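Local coordinates for protein Pab-dependent poly(a)-specific ribonuclease subunit PAN2 (Neurospora crassa, PDB 4CZW) that shortens mRNA poly(A) tails as the catalytic subunit of the PAN2-PAN3 deadenylation complex, releasing 5'-AMP in a divalent-metal-dependent exonuclease reaction, at residues Gly234-Ala239 with Lys258-Ile263. Sequence-based numbering, arbitrary orientation.
Sequences GLENEA and KIIFNI
Ile260 rests its CD1 methyl on the end of helix 227-235, meeting Leu235 CB at 3.9 Å and lying 3.5 Å from Leu235 O. The contact closes the open end of an antiparallel beta hairpin, strands 238-245 and 250-262, in the ubiquitin-protease-like domain, a catalytically inactive scaffold by prediction. At the far end of the hairpin, Cys245 and Cys248 from its turn region join Cys190 and Cys193 around a zinc ion. Glu236 is the first residue after the helix to leave helical geometry, and from here a short link leads to strand 238-245. Its CG also reaches the CD1 methyl of Ile260, at 4.0 Å, the two side chains crossing nearly perpendicularly. The carboxylate is held elsewhere: OE2 forms a salt bridge with Lys232 and accepts a bond from Val301 N. Val301, on strand 300-305, also packs on the side chains of Leu235 and Ile260. Pairing of the two segments rests on one backbone bond, Lys258 N to Asn237 O at 3.0 Å, bent to 147° at the hydrogen; Ala239 and Gln256 continue the ladder. Beside that bond, CB of Asn237 and CB of Lys258 touch. With CG anti to the backbone N (chi1 -173°) and the chain fully extended, Lys258 runs past the helix end toward Thr203 OG1, which NZ hydrogen-bonds, and on the way its CD passes 3.6 Å from Leu235 O.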
ATOM      1  N   GLY A 234      11.995  12.436  23.439  1.00 55.28           N
ATOM      2  CA  GLY A 234      11.469  12.843  22.150  1.00 48.18           C
ATOM      3  C   GLY A 234      10.052  13.374  22.236  1.00 52.10           C
ATOM      4  O   GLY A 234       9.728  14.398  21.637  1.00 55.74           O
ATOM      5  N   LEU A 235       9.207  12.673  22.983  1.00 47.44           N
ATOM      6  CA  LEU A 235       7.808  13.060  23.141  1.00 50.13           C
ATOM      7  C   LEU A 235       7.665  14.398  23.863  1.00 63.51           C
ATOM      8  O   LEU A 235       6.892  15.259  23.444  1.00 63.47           O
ATOM      9  CB  LEU A 235       7.039  11.974  23.897  1.00 47.28           C
ATOM     10  CG  LEU A 235       6.789  10.666  23.144  1.00 53.49           C
ATOM     11  CD1 LEU A 235       6.400   9.555  24.101  1.00 56.94           C
ATOM     12  CD2 LEU A 235       5.706  10.860  22.100  1.00 51.23           C
ATOM     13  N   GLU A 236       8.416  14.564  24.947  1.00 59.04           N
ATOM     14  CA  GLU A 236       8.350  15.784  25.744  1.00 58.58           C
ATOM     15  C   GLU A 236       9.197  16.898  25.136  1.00 63.80           C
ATOM     16  O   GLU A 236      10.044  16.649  24.278  1.00 66.80           O
ATOM     17  CB  GLU A 236       8.802  15.504  27.178  1.00 57.61           C
ATOM     18  CG  GLU A 236       7.922  14.510  27.918  1.00 58.11           C
ATOM     19  CD  GLU A 236       8.432  14.204  29.311  1.00 65.75           C
ATOM     20  OE1 GLU A 236       9.624  14.468  29.579  1.00 75.23           O
ATOM     21  OE2 GLU A 236       7.643  13.703  30.139  1.00 64.88           O
ATOM     22  N   ASN A 237       8.962  18.127  25.587  1.00 74.16           N
ATOM     23  CA  ASN A 237       9.703  19.282  25.095  1.00 69.30           C
ATOM     24  C   ASN A 237       9.669  20.448  26.079  1.00 66.24           C
ATOM     25  O   ASN A 237       8.682  21.180  26.152  1.00 72.06           O
ATOM     26  CB  ASN A 237       9.152  19.731  23.739  1.00 71.42           C
ATOM     27  CG  ASN A 237      10.079  20.696  23.016  1.00 76.92           C
ATOM     28  OD1 ASN A 237      10.995  21.265  23.610  1.00 79.10           O
ATOM     29  ND2 ASN A 237       9.836  20.887  21.724  1.00 74.81           N
ATOM     30  N   GLU A 238      10.750  20.611  26.833  1.00 71.79           N
ATOM     31  CA  GLU A 238      10.901  21.757  27.721  1.00 65.89           C
ATOM     32  C   GLU A 238      11.930  22.724  27.146  1.00 69.65           C
ATOM     33  O   GLU A 238      12.989  22.307  26.680  1.00 78.51           O
ATOM     34  CB  GLU A 238      11.317  21.313  29.124  1.00 58.35           C
ATOM     35  CG  GLU A 238      10.274  20.484  29.856  1.00 69.57           C
ATOM     36  CD  GLU A 238      10.716  20.100  31.256  1.00 77.06           C
ATOM     37  OE1 GLU A 238      11.892  20.345  31.598  1.00 76.07           O
ATOM     38  OE2 GLU A 238       9.887  19.554  32.014  1.00 76.87           O
ATOM     39  N   ALA A 239      11.613  24.014  27.179  1.00 65.87           N
ATOM     40  CA  ALA A 239      12.500  25.024  26.612  1.00 62.42           C
ATOM     41  C   ALA A 239      12.277  26.394  27.243  1.00 70.60           C
ATOM     42  O   ALA A 239      11.223  26.663  27.820  1.00 65.46           O
ATOM     43  CB  ALA A 239      12.310  25.102  25.104  1.00 58.36           C
ATOM     44  N   LYS A 258       5.740  21.135  26.737  1.00 68.83           N
ATOM     45  CA  LYS A 258       4.734  20.407  25.975  1.00 65.28           C
ATOM     46  C   LYS A 258       3.926  19.491  26.886  1.00 62.21           C
ATOM     47  O   LYS A 258       4.392  18.420  27.278  1.00 71.80           O
ATOM     48  CB  LYS A 258       5.386  19.598  24.853  1.00 67.74           C
ATOM     49  CG  LYS A 258       4.393  18.948  23.904  1.00 69.21           C
ATOM     50  CD  LYS A 258       5.094  18.329  22.706  1.00 65.24           C
ATOM     51  CE  LYS A 258       4.090  17.811  21.687  1.00 64.96           C
ATOM     52  NZ  LYS A 258       4.755  17.275  20.466  1.00 66.55           N
ATOM     53  N   ILE A 259       2.715  19.921  27.226  1.00 66.26           N
ATOM     54  CA  ILE A 259       1.834  19.137  28.081  1.00 66.19           C
ATOM     55  C   ILE A 259       1.157  18.035  27.275  1.00 61.98           C
ATOM     56  O   ILE A 259       0.353  18.310  26.387  1.00 65.61           O
ATOM     57  CB  ILE A 259       0.758  20.015  28.745  1.00 66.02           C
ATOM     58  CG1 ILE A 259       1.397  21.249  29.386  1.00 62.35           C
ATOM     59  CG2 ILE A 259      -0.025  19.214  29.772  1.00 56.49           C
ATOM     60  CD1 ILE A 259       2.421  20.926  30.453  1.00 66.28           C
ATOM     61  N   ILE A 260       1.483  16.787  27.596  1.00 60.37           N
ATOM     62  CA  ILE A 260       0.993  15.645  26.832  1.00 58.22           C
ATOM     63  C   ILE A 260      -0.234  15.005  27.479  1.00 58.92           C
ATOM     64  O   ILE A 260      -0.203  14.615  28.645  1.00 56.10           O
ATOM     65  CB  ILE A 260       2.096  14.584  26.665  1.00 60.01           C
ATOM     66  CG1 ILE A 260       3.315  15.204  25.975  1.00 64.25           C
ATOM     67  CG2 ILE A 260       1.578  13.390  25.878  1.00 54.00           C
ATOM     68  CD1 ILE A 260       4.479  14.258  25.807  1.00 72.43           C
ATOM     69  N   PHE A 261      -1.312  14.901  26.706  1.00 58.77           N
ATOM     70  CA  PHE A 261      -2.568  14.349  27.200  1.00 58.50           C
ATOM     71  C   PHE A 261      -2.739  12.883  26.810  1.00 68.16           C
ATOM     72  O   PHE A 261      -2.986  12.030  27.662  1.00 66.55           O
ATOM     73  CB  PHE A 261      -3.749  15.168  26.675  1.00 62.23           C
ATOM     74  CG  PHE A 261      -3.688  16.623  27.043  1.00 58.04           C
ATOM     75  CD1 PHE A 261      -3.333  17.013  28.324  1.00 59.38           C
ATOM     76  CD2 PHE A 261      -3.976  17.600  26.106  1.00 62.79           C
ATOM     77  CE1 PHE A 261      -3.275  18.351  28.664  1.00 59.93           C
ATOM     78  CE2 PHE A 261      -3.918  18.940  26.440  1.00 66.39           C
ATOM     79  CZ  PHE A 261      -3.567  19.316  27.720  1.00 60.37           C
ATOM     80  N   ASN A 262      -2.610  12.598  25.518  1.00 69.91           N
ATOM     81  CA  ASN A 262      -2.770  11.235  25.020  1.00 60.11           C
ATOM     82  C   ASN A 262      -1.687  10.820  24.033  1.00 62.47           C
ATOM     83  O   ASN A 262      -1.158  11.642  23.286  1.00 62.31           O
ATOM     84  CB  ASN A 262      -4.141  11.065  24.361  1.00 55.81           C
ATOM     85  CG  ASN A 262      -5.240  10.788  25.365  1.00 72.29           C
ATOM     86  OD1 ASN A 262      -5.427   9.650  25.796  1.00 89.96           O
ATOM     87  ND2 ASN A 262      -5.978  11.827  25.739  1.00 78.92           N
ATOM     88  N   ILE A 263      -1.366   9.531  24.045  1.00 58.41           N
ATOM     89  CA  ILE A 263      -0.453   8.948  23.074  1.00 57.66           C
ATOM     90  C   ILE A 263      -1.252   8.136  22.055  1.00 55.59           C
ATOM     91  O   ILE A 263      -2.241   7.495  22.409  1.00 57.81           O
ATOM     92  CB  ILE A 263       0.603   8.055  23.753  1.00 58.19           C
ATOM     93  CG1 ILE A 263      -0.074   7.047  24.683  1.00 61.77           C
ATOM     94  CG2 ILE A 263       1.593   8.907  24.534  1.00 48.52           C
ATOM     95  CD1 ILE A 263       0.886   6.098  25.357  1.00 70.60           C
TER